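Local coordinates for cellulosomal scaffoldin adaptor protein B (Acetivibrio cellulolyticus, PDB 3FNK) that serves as a type II cohesin module of a cellulosomal scaffoldin, a dockerin-binding unit that helps assemble the cellulosome, at residues A[21-35]-A[116-130]. Residues are numbered along the deposited sequence; the frame is centred on the assembly and turned at random. Where two conformers were deposited one is given.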
ATOM      1  N   ALA A  21       9.626   0.466  17.667  1.00 52.54           N
ATOM      2  CA  ALA A  21       9.368  -0.891  18.183  1.00 53.28           C
ATOM      3  C   ALA A  21      10.640  -1.710  18.430  1.00 53.74           C
ATOM      4  O   ALA A  21      11.662  -1.479  17.788  1.00 53.48           O
ATOM      5  CB  ALA A  21       8.410  -1.639  17.256  1.00 53.11           C
ATOM      6  N   GLU A  22      10.558  -2.654  19.374  1.00 54.82           N
ATOM      7  CA  GLU A  22      11.689  -3.538  19.756  1.00 56.20           C
ATOM      8  C   GLU A  22      11.910  -4.642  18.720  1.00 56.30           C
ATOM      9  O   GLU A  22      10.969  -5.004  17.992  1.00 56.58           O
ATOM     10  CB  GLU A  22      11.436  -4.206  21.125  1.00 56.38           C
ATOM     11  CG  GLU A  22      10.829  -3.308  22.209  1.00 58.32           C
ATOM     12  CD  GLU A  22      11.708  -2.117  22.571  1.00 61.06           C
ATOM     13  OE1 GLU A  22      12.925  -2.123  22.248  1.00 62.72           O
ATOM     14  OE2 GLU A  22      11.175  -1.161  23.179  1.00 61.50           O
ATOM     15  N   VAL A  23      13.132  -5.182  18.660  1.00 56.04           N
ATOM     16  CA  VAL A  23      13.402  -6.359  17.815  1.00 55.98           C
ATOM     17  C   VAL A  23      12.323  -7.389  18.122  1.00 55.57           C
ATOM     18  O   VAL A  23      12.013  -7.620  19.290  1.00 55.63           O
ATOM     19  CB  VAL A  23      14.817  -6.966  18.027  1.00 56.06           C
ATOM     20  CG1 VAL A  23      15.049  -8.177  17.097  1.00 56.31           C
ATOM     21  CG2 VAL A  23      15.902  -5.916  17.808  1.00 56.29           C
ATOM     22  N   GLY A  24      11.709  -7.940  17.076  1.00 55.15           N
ATOM     23  CA  GLY A  24      10.665  -8.956  17.230  1.00 54.50           C
ATOM     24  C   GLY A  24       9.231  -8.446  17.246  1.00 54.12           C
ATOM     25  O   GLY A  24       8.291  -9.234  17.042  1.00 54.25           O
ATOM     26  N   GLU A  25       9.056  -7.148  17.506  1.00 53.06           N
ATOM     27  CA  GLU A  25       7.734  -6.507  17.469  1.00 52.21           C
ATOM     28  C   GLU A  25       7.333  -6.214  16.025  1.00 50.48           C
ATOM     29  O   GLU A  25       8.215  -5.989  15.167  1.00 49.99           O
ATOM     30  CB  GLU A  25       7.742  -5.179  18.225  1.00 52.97           C
ATOM     31  CG  GLU A  25       8.077  -5.249  19.699  1.00 55.31           C
ATOM     32  CD  GLU A  25       7.585  -4.016  20.447  1.00 58.37           C
ATOM     33  OE1 GLU A  25       6.650  -4.179  21.255  1.00 59.73           O
ATOM     34  OE2 GLU A  25       8.106  -2.892  20.216  1.00 58.89           O
ATOM     35  N   ILE A  26       6.014  -6.198  15.791  1.00 49.25           N
ATOM     36  CA  ILE A  26       5.438  -5.895  14.472  0.50 48.66           C
ATOM     37  C   ILE A  26       4.782  -4.511  14.440  1.00 48.17           C
ATOM     38  O   ILE A  26       3.984  -4.154  15.323  1.00 47.78           O
ATOM     39  CB  ILE A  26       4.383  -6.953  14.001  0.50 48.67           C
ATOM     40  CG1 ILE A  26       3.164  -6.975  14.938  0.50 48.64           C
ATOM     41  CG2 ILE A  26       5.008  -8.349  13.873  0.50 48.40           C
ATOM     42  CD1 ILE A  26       1.835  -6.955  14.214  0.50 48.04           C
ATOM     43  N   ILE A  27       5.135  -3.736  13.421  1.00 47.28           N
ATOM     44  CA  ILE A  27       4.457  -2.474  13.106  1.00 45.52           C
ATOM     45  C   ILE A  27       3.539  -2.769  11.913  1.00 44.39           C
ATOM     46  O   ILE A  27       3.999  -3.358  10.910  1.00 43.94           O
ATOM     47  CB  ILE A  27       5.454  -1.401  12.677  1.00 45.67           C
ATOM     48  CG1 ILE A  27       6.482  -1.141  13.792  1.00 46.42           C
ATOM     49  CG2 ILE A  27       4.720  -0.115  12.288  1.00 45.81           C
ATOM     50  CD1 ILE A  27       7.817  -0.623  13.282  1.00 45.03           C
ATOM     51  N   LYS A  28       2.264  -2.392  12.006  1.00 42.08           N
ATOM     52  CA  LYS A  28       1.431  -2.439  10.818  1.00 41.00           C
ATOM     53  C   LYS A  28       1.423  -1.153   9.985  1.00 39.89           C
ATOM     54  O   LYS A  28       1.144  -0.052  10.490  1.00 39.73           O
ATOM     55  CB  LYS A  28       0.030  -2.985  11.066  1.00 41.27           C
ATOM     56  CG  LYS A  28      -0.842  -2.252  11.997  1.00 42.85           C
ATOM     57  CD  LYS A  28      -1.758  -3.280  12.712  1.00 44.02           C
ATOM     58  CE  LYS A  28      -0.898  -4.272  13.475  1.00 47.63           C
ATOM     59  NZ  LYS A  28      -1.627  -5.479  14.011  1.00 51.31           N
ATOM     60  N   ALA A  29       1.789  -1.330   8.715  1.00 37.33           N
ATOM     61  CA  ALA A  29       1.845  -0.268   7.726  1.00 35.36           C
ATOM     62  C   ALA A  29       0.603  -0.383   6.862  1.00 34.50           C
ATOM     63  O   ALA A  29       0.328  -1.461   6.317  1.00 33.07           O
ATOM     64  CB  ALA A  29       3.095  -0.406   6.894  1.00 35.03           C
ATOM     65  N   THR A  30      -0.161   0.707   6.794  1.00 33.29           N
ATOM     66  CA  THR A  30      -1.443   0.771   6.076  1.00 32.45           C
ATOM     67  C   THR A  30      -1.314   1.715   4.867  1.00 31.86           C
ATOM     68  O   THR A  30      -0.933   2.886   5.023  1.00 31.76           O
ATOM     69  CB  THR A  30      -2.568   1.268   6.969  1.00 32.36           C
ATOM     70  OG1 THR A  30      -2.711   0.389   8.089  1.00 33.86           O
ATOM     71  CG2 THR A  30      -3.872   1.333   6.215  1.00 30.60           C
ATOM     72  N   VAL A  31      -1.604   1.186   3.672  1.00 30.33           N
ATOM     73  CA  VAL A  31      -1.604   1.968   2.434  1.00 28.19           C
ATOM     74  C   VAL A  31      -3.021   2.517   2.385  1.00 27.55           C
ATOM     75  O   VAL A  31      -3.972   1.778   2.593  1.00 27.31           O
ATOM     76  CB  VAL A  31      -1.288   1.093   1.170  1.00 28.41           C
ATOM     77  CG1 VAL A  31      -1.443   1.906  -0.137  1.00 27.76           C
ATOM     78  CG2 VAL A  31       0.108   0.496   1.251  1.00 25.57           C
ATOM     79  N   LYS A  32      -3.160   3.818   2.118  1.00 26.08           N
ATOM     80  CA  LYS A  32      -4.450   4.479   2.171  1.00 24.66           C
ATOM     81  C   LYS A  32      -4.470   5.711   1.252  1.00 23.45           C
ATOM     82  O   LYS A  32      -3.421   6.291   0.932  1.00 23.71           O
ATOM     83  CB  LYS A  32      -4.747   4.890   3.616  1.00 24.88           C
ATOM     84  CG  LYS A  32      -3.664   5.820   4.216  1.00 26.53           C
ATOM     85  CD  LYS A  32      -3.925   5.945   5.725  1.00 28.23           C
ATOM     86  CE  LYS A  32      -2.881   6.773   6.435  1.00 28.74           C
ATOM     87  NZ  LYS A  32      -3.362   6.902   7.868  1.00 31.89           N
ATOM     88  N   ILE A  33      -5.659   6.112   0.834  1.00 22.66           N
ATOM     89  CA  ILE A  33      -5.768   7.150  -0.161  1.00 22.61           C
ATOM     90  C   ILE A  33      -6.758   8.196   0.293  1.00 23.48           C
ATOM     91  O   ILE A  33      -7.595   7.956   1.160  1.00 21.84           O
ATOM     92  CB  ILE A  33      -6.222   6.633  -1.541  1.00 22.91           C
ATOM     93  CG1 ILE A  33      -7.493   5.758  -1.427  1.00 22.76           C
ATOM     94  CG2 ILE A  33      -5.113   5.878  -2.214  1.00 23.12           C
ATOM     95  CD1 ILE A  33      -8.303   5.604  -2.807  1.00 19.97           C
ATOM     96  N   ASN A  34      -6.640   9.361  -0.338  1.00 23.90           N
ATOM     97  CA  ASN A  34      -7.485  10.486  -0.047  1.00 24.08           C
ATOM     98  C   ASN A  34      -7.871  11.127  -1.344  1.00 23.77           C
ATOM     99  O   ASN A  34      -7.005  11.535  -2.145  1.00 24.81           O
ATOM    100  CB  ASN A  34      -6.773  11.499   0.886  1.00 23.29           C
ATOM    101  CG  ASN A  34      -7.714  12.610   1.361  1.00 25.45           C
ATOM    102  OD1 ASN A  34      -8.763  12.330   1.930  1.00 24.76           O
ATOM    103  ND2 ASN A  34      -7.379  13.864   1.043  1.00 25.70           N
ATOM    104  N   LYS A  35      -9.183  11.175  -1.547  1.00 23.69           N
ATOM    105  CA  LYS A  35      -9.833  11.871  -2.655  1.00 23.62           C
ATOM    106  C   LYS A  35      -9.289  11.531  -4.047  1.00 22.84           C
ATOM    107  O   LYS A  35      -8.894  12.411  -4.830  1.00 22.01           O
ATOM    108  CB  LYS A  35      -9.875  13.380  -2.400  1.00 24.06           C
ATOM    109  CG  LYS A  35     -10.748  13.742  -1.217  1.00 26.77           C
ATOM    110  CD  LYS A  35     -11.197  15.217  -1.299  1.00 33.40           C
ATOM    111  CE  LYS A  35     -10.103  16.124  -0.896  1.00 36.10           C
ATOM    112  NZ  LYS A  35     -10.450  17.613  -0.920  1.00 40.08           N
ATOM    113  N   GLU A 116     -13.447   6.677  -2.792  1.00 26.31           N
ATOM    114  CA  GLU A 116     -12.411   7.673  -3.134  1.00 25.58           C
ATOM    115  C   GLU A 116     -11.415   7.943  -2.005  1.00 25.24           C
ATOM    116  O   GLU A 116     -10.311   8.461  -2.230  1.00 24.02           O
ATOM    117  CB  GLU A 116     -13.055   8.961  -3.701  1.00 26.72           C
ATOM    118  CG  GLU A 116     -14.048   8.699  -4.903  1.00 25.68           C
ATOM    119  CD  GLU A 116     -14.573   9.969  -5.564  1.00 29.66           C
ATOM    120  OE1 GLU A 116     -14.828  10.945  -4.820  1.00 31.69           O
ATOM    121  OE2 GLU A 116     -14.737  10.002  -6.811  1.00 26.01           O
ATOM    122  N   THR A 117     -11.800   7.545  -0.796  1.00 25.31           N
ATOM    123  CA  THR A 117     -10.992   7.808   0.386  1.00 26.24           C
ATOM    124  C   THR A 117     -11.074   6.632   1.342  1.00 26.09           C
ATOM    125  O   THR A 117     -12.153   6.205   1.682  1.00 26.50           O
ATOM    126  CB  THR A 117     -11.464   9.104   1.098  1.00 26.02           C
ATOM    127  OG1 THR A 117     -11.328  10.205   0.188  1.00 26.57           O
ATOM    128  CG2 THR A 117     -10.594   9.372   2.363  1.00 26.06           C
ATOM    129  N   GLY A 118      -9.924   6.115   1.765  1.00 26.31           N
ATOM    130  CA  GLY A 118      -9.898   5.029   2.702  1.00 25.85           C
ATOM    131  C   GLY A 118      -8.655   4.169   2.605  1.00 25.79           C
ATOM    132  O   GLY A 118      -7.728   4.430   1.822  1.00 24.39           O
ATOM    133  N   THR A 119      -8.643   3.116   3.402  1.00 25.54           N
ATOM    134  CA  THR A 119      -7.472   2.246   3.420  1.00 26.11           C
ATOM    135  C   THR A 119      -7.586   1.157   2.322  1.00 25.97           C
ATOM    136  O   THR A 119      -8.687   0.692   1.996  1.00 24.22           O
ATOM    137  CB  THR A 119      -7.301   1.594   4.789  1.00 26.23           C
ATOM    138  OG1 THR A 119      -8.468   0.823   5.048  1.00 28.50           O
ATOM    139  CG2 THR A 119      -7.149   2.679   5.875  1.00 26.48           C
ATOM    140  N   LEU A 120      -6.419   0.759   1.810  1.00 25.65           N
ATOM    141  CA  LEU A 120      -6.287  -0.147   0.673  1.00 25.84           C
ATOM    142  C   LEU A 120      -5.701  -1.498   1.026  1.00 26.38           C
ATOM    143  O   LEU A 120      -6.022  -2.497   0.396  1.00 25.94           O
ATOM    144  CB  LEU A 120      -5.398   0.490  -0.423  1.00 25.10           C
ATOM    145  CG  LEU A 120      -5.858   1.808  -1.065  1.00 22.63           C
ATOM    146  CD1 LEU A 120      -4.986   2.079  -2.262  1.00 21.42           C
ATOM    147  CD2 LEU A 120      -7.323   1.753  -1.482  1.00 24.00           C
ATOM    148  N   ALA A 121      -4.815  -1.513   2.019  1.00 27.53           N
ATOM    149  CA  ALA A 121      -3.950  -2.644   2.240  1.00 28.25           C
ATOM    150  C   ALA A 121      -3.133  -2.460   3.509  1.00 30.05           C
ATOM    151  O   ALA A 121      -2.624  -1.336   3.817  1.00 30.17           O
ATOM    152  CB  ALA A 121      -3.022  -2.818   1.053  1.00 27.32           C
ATOM    153  N   VAL A 122      -2.995  -3.568   4.232  1.00 30.34           N
ATOM    154  CA  VAL A 122      -2.193  -3.606   5.443  1.00 30.40           C
ATOM    155  C   VAL A 122      -1.129  -4.691   5.320  1.00 31.64           C
ATOM    156  O   VAL A 122      -1.406  -5.847   4.970  1.00 31.43           O
ATOM    157  CB  VAL A 122      -3.037  -3.858   6.698  1.00 30.61           C
ATOM    158  CG1 VAL A 122      -2.189  -3.625   7.959  1.00 30.10           C
ATOM    159  CG2 VAL A 122      -4.266  -2.989   6.721  1.00 29.59           C
ATOM    160  N   VAL A 123       0.102  -4.282   5.577  1.00 31.82           N
ATOM    161  CA  VAL A 123       1.229  -5.153   5.609  1.00 33.21           C
ATOM    162  C   VAL A 123       1.857  -5.028   7.006  1.00 34.21           C
ATOM    163  O   VAL A 123       1.702  -3.995   7.663  1.00 34.83           O
ATOM    164  CB  VAL A 123       2.190  -4.715   4.518  1.00 33.00           C
ATOM    165  CG1 VAL A 123       3.468  -5.484   4.571  1.00 36.09           C
ATOM    166  CG2 VAL A 123       1.511  -4.892   3.145  1.00 34.47           C
ATOM    167  N   GLY A 124       2.555  -6.076   7.455  1.00 34.48           N
ATOM    168  CA  GLY A 124       3.250  -6.087   8.746  1.00 35.74           C
ATOM    169  C   GLY A 124       4.742  -5.951   8.526  1.00 37.26           C
ATOM    170  O   GLY A 124       5.283  -6.429   7.514  1.00 36.82           O
ATOM    171  N   PHE A 125       5.415  -5.262   9.444  1.00 38.68           N
ATOM    172  CA  PHE A 125       6.872  -5.194   9.401  1.00 40.33           C
ATOM    173  C   PHE A 125       7.403  -5.545  10.797  1.00 42.06           C
ATOM    174  O   PHE A 125       7.192  -4.785  11.760  1.00 42.15           O
ATOM    175  CB  PHE A 125       7.346  -3.807   8.960  1.00 39.50           C
ATOM    176  CG  PHE A 125       7.233  -3.555   7.470  1.00 38.04           C
ATOM    177  CD1 PHE A 125       6.317  -2.635   6.978  1.00 37.24           C
ATOM    178  CD2 PHE A 125       8.052  -4.232   6.566  1.00 36.37           C
ATOM    179  CE1 PHE A 125       6.223  -2.395   5.596  1.00 37.99           C
ATOM    180  CE2 PHE A 125       7.946  -4.029   5.193  1.00 36.98           C
ATOM    181  CZ  PHE A 125       7.041  -3.100   4.702  1.00 35.25           C
ATOM    182  N   LYS A 126       8.033  -6.714  10.909  1.00 43.80           N
ATOM    183  CA  LYS A 126       8.635  -7.174  12.164  1.00 45.30           C
ATOM    184  C   LYS A 126      10.074  -6.658  12.283  1.00 46.48           C
ATOM    185  O   LYS A 126      10.891  -6.820  11.368  1.00 46.11           O
ATOM    186  CB  LYS A 126       8.563  -8.718  12.297  1.00 46.19           C
ATOM    187  CG  LYS A 126       9.628  -9.368  13.239  1.00 46.10           C
ATOM    188  CD  LYS A 126       9.480 -10.910  13.387  1.00 46.63           C
ATOM    189  CE  LYS A 126       8.364 -11.304  14.380  1.00 46.68           C
ATOM    190  NZ  LYS A 126       7.696 -12.627  14.090  1.00 46.31           N
ATOM    191  N   VAL A 127      10.360  -6.012  13.415  1.00 48.17           N
ATOM    192  CA  VAL A 127      11.664  -5.409  13.667  1.00 49.53           C
ATOM    193  C   VAL A 127      12.716  -6.511  13.882  1.00 50.36           C
ATOM    194  O   VAL A 127      12.537  -7.386  14.735  1.00 50.55           O
ATOM    195  CB  VAL A 127      11.581  -4.430  14.882  1.00 50.04           C
ATOM    196  CG1 VAL A 127      12.911  -3.719  15.131  1.00 50.21           C
ATOM    197  CG2 VAL A 127      10.445  -3.404  14.682  1.00 50.73           C
ATOM    198  N   LEU A 128      13.770  -6.473  13.066  1.00 51.04           N
ATOM    199  CA  LEU A 128      14.902  -7.409  13.129  1.00 52.26           C
ATOM    200  C   LEU A 128      16.156  -6.792  13.785  1.00 53.62           C
ATOM    201  O   LEU A 128      17.092  -7.501  14.172  1.00 54.12           O
ATOM    202  CB  LEU A 128      15.281  -7.882  11.721  1.00 52.07           C
ATOM    203  CG  LEU A 128      14.272  -8.720  10.930  1.00 51.30           C
ATOM    204  CD1 LEU A 128      14.842  -9.026   9.565  1.00 50.68           C
ATOM    205  CD2 LEU A 128      13.925 -10.000  11.666  1.00 49.33           C
ATOM    206  N   GLN A 129      16.168  -5.467  13.865  1.00 54.41           N
ATOM    207  CA  GLN A 129      17.222  -4.680  14.489  1.00 55.16           C
ATOM    208  C   GLN A 129      16.492  -3.410  14.896  1.00 55.63           C
ATOM    209  O   GLN A 129      15.728  -2.846  14.086  1.00 55.93           O
ATOM    210  CB  GLN A 129      18.303  -4.309  13.467  1.00 55.00           C
ATOM    211  CG  GLN A 129      19.264  -5.403  13.079  1.00 55.05           C
ATOM    212  CD  GLN A 129      20.200  -4.984  11.942  1.00 57.01           C
ATOM    213  OE1 GLN A 129      20.547  -3.805  11.798  1.00 59.37           O
ATOM    214  NE2 GLN A 129      20.619  -5.950  11.132  1.00 56.92           N
ATOM    215  N   LYS A 130      16.684  -2.962  16.134  1.00 55.65           N
ATOM    216  CA  LYS A 130      16.198  -1.647  16.525  1.00 55.54           C
ATOM    217  C   LYS A 130      17.158  -0.572  15.965  1.00 55.10           C
ATOM    218  O   LYS A 130      17.922   0.049  16.704  1.00 55.82           O
ATOM    219  CB  LYS A 130      16.036  -1.571  18.038  1.00 55.75           C
ATOM    220  CG  LYS A 130      15.168  -0.423  18.476  1.00 56.80           C
ATOM    221  CD  LYS A 130      14.474  -0.737  19.773  1.00 59.01           C
ATOM    222  CE  LYS A 130      13.943   0.536  20.429  1.00 60.91           C
ATOM    223  NZ  LYS A 130      15.013   1.236  21.187  1.00 60.62           N
TER
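An antiparallel strand pair with a classic beta bulge, in the beta sandwich of the cohesin module, joins 26-34 to 118-127. At the bulge L120 and A121 both face V31: V31 O accepts L120 N at 2.8 Å and, weakly, A121 N at 3.4 Å, while V31 N donates to A121 O. L120, with phi/psi -112°/-32°, takes the first position of the bulge, and its CB points toward the partner strand; its CD1 lies 3.8 Å from I33 CG2, the two side chains crossing at about a right angle, and also meets V31 CG1. Farther along the same buried face, the CB of A29 sits at the edge of the F125 ring, in its plane and 3.9 Å from CD1; V123 CG1 lies over one face of that ring, toward its rim. On the opposite face of the sheet, with K28, V122 and K126, T30 and T119 meet methyl to methyl, CG2 to CG2 at 3.6 Å. With chi1 at -59°, T30 OG1 lies beside its own backbone N and near V122 CG2. Just before strand 26-34, the type II turn E22-E25 meets V127, the end of strand 118-127: V127 N donates to E25 O at 2.8 Å, and G24 N to V127 O in a bond modelled unusually short. Just before the turn A21 CB touches V127 CG2 at 3.7 Å. At the opposite end T117 OG1 receives K35 N at 2.9 Å. Strand 11-16 pairs antiparallel with the other edge of 26-34, 53-56 and 71-72 pair with 118-127, and F39 and Y42 of the second sheet pack on L120.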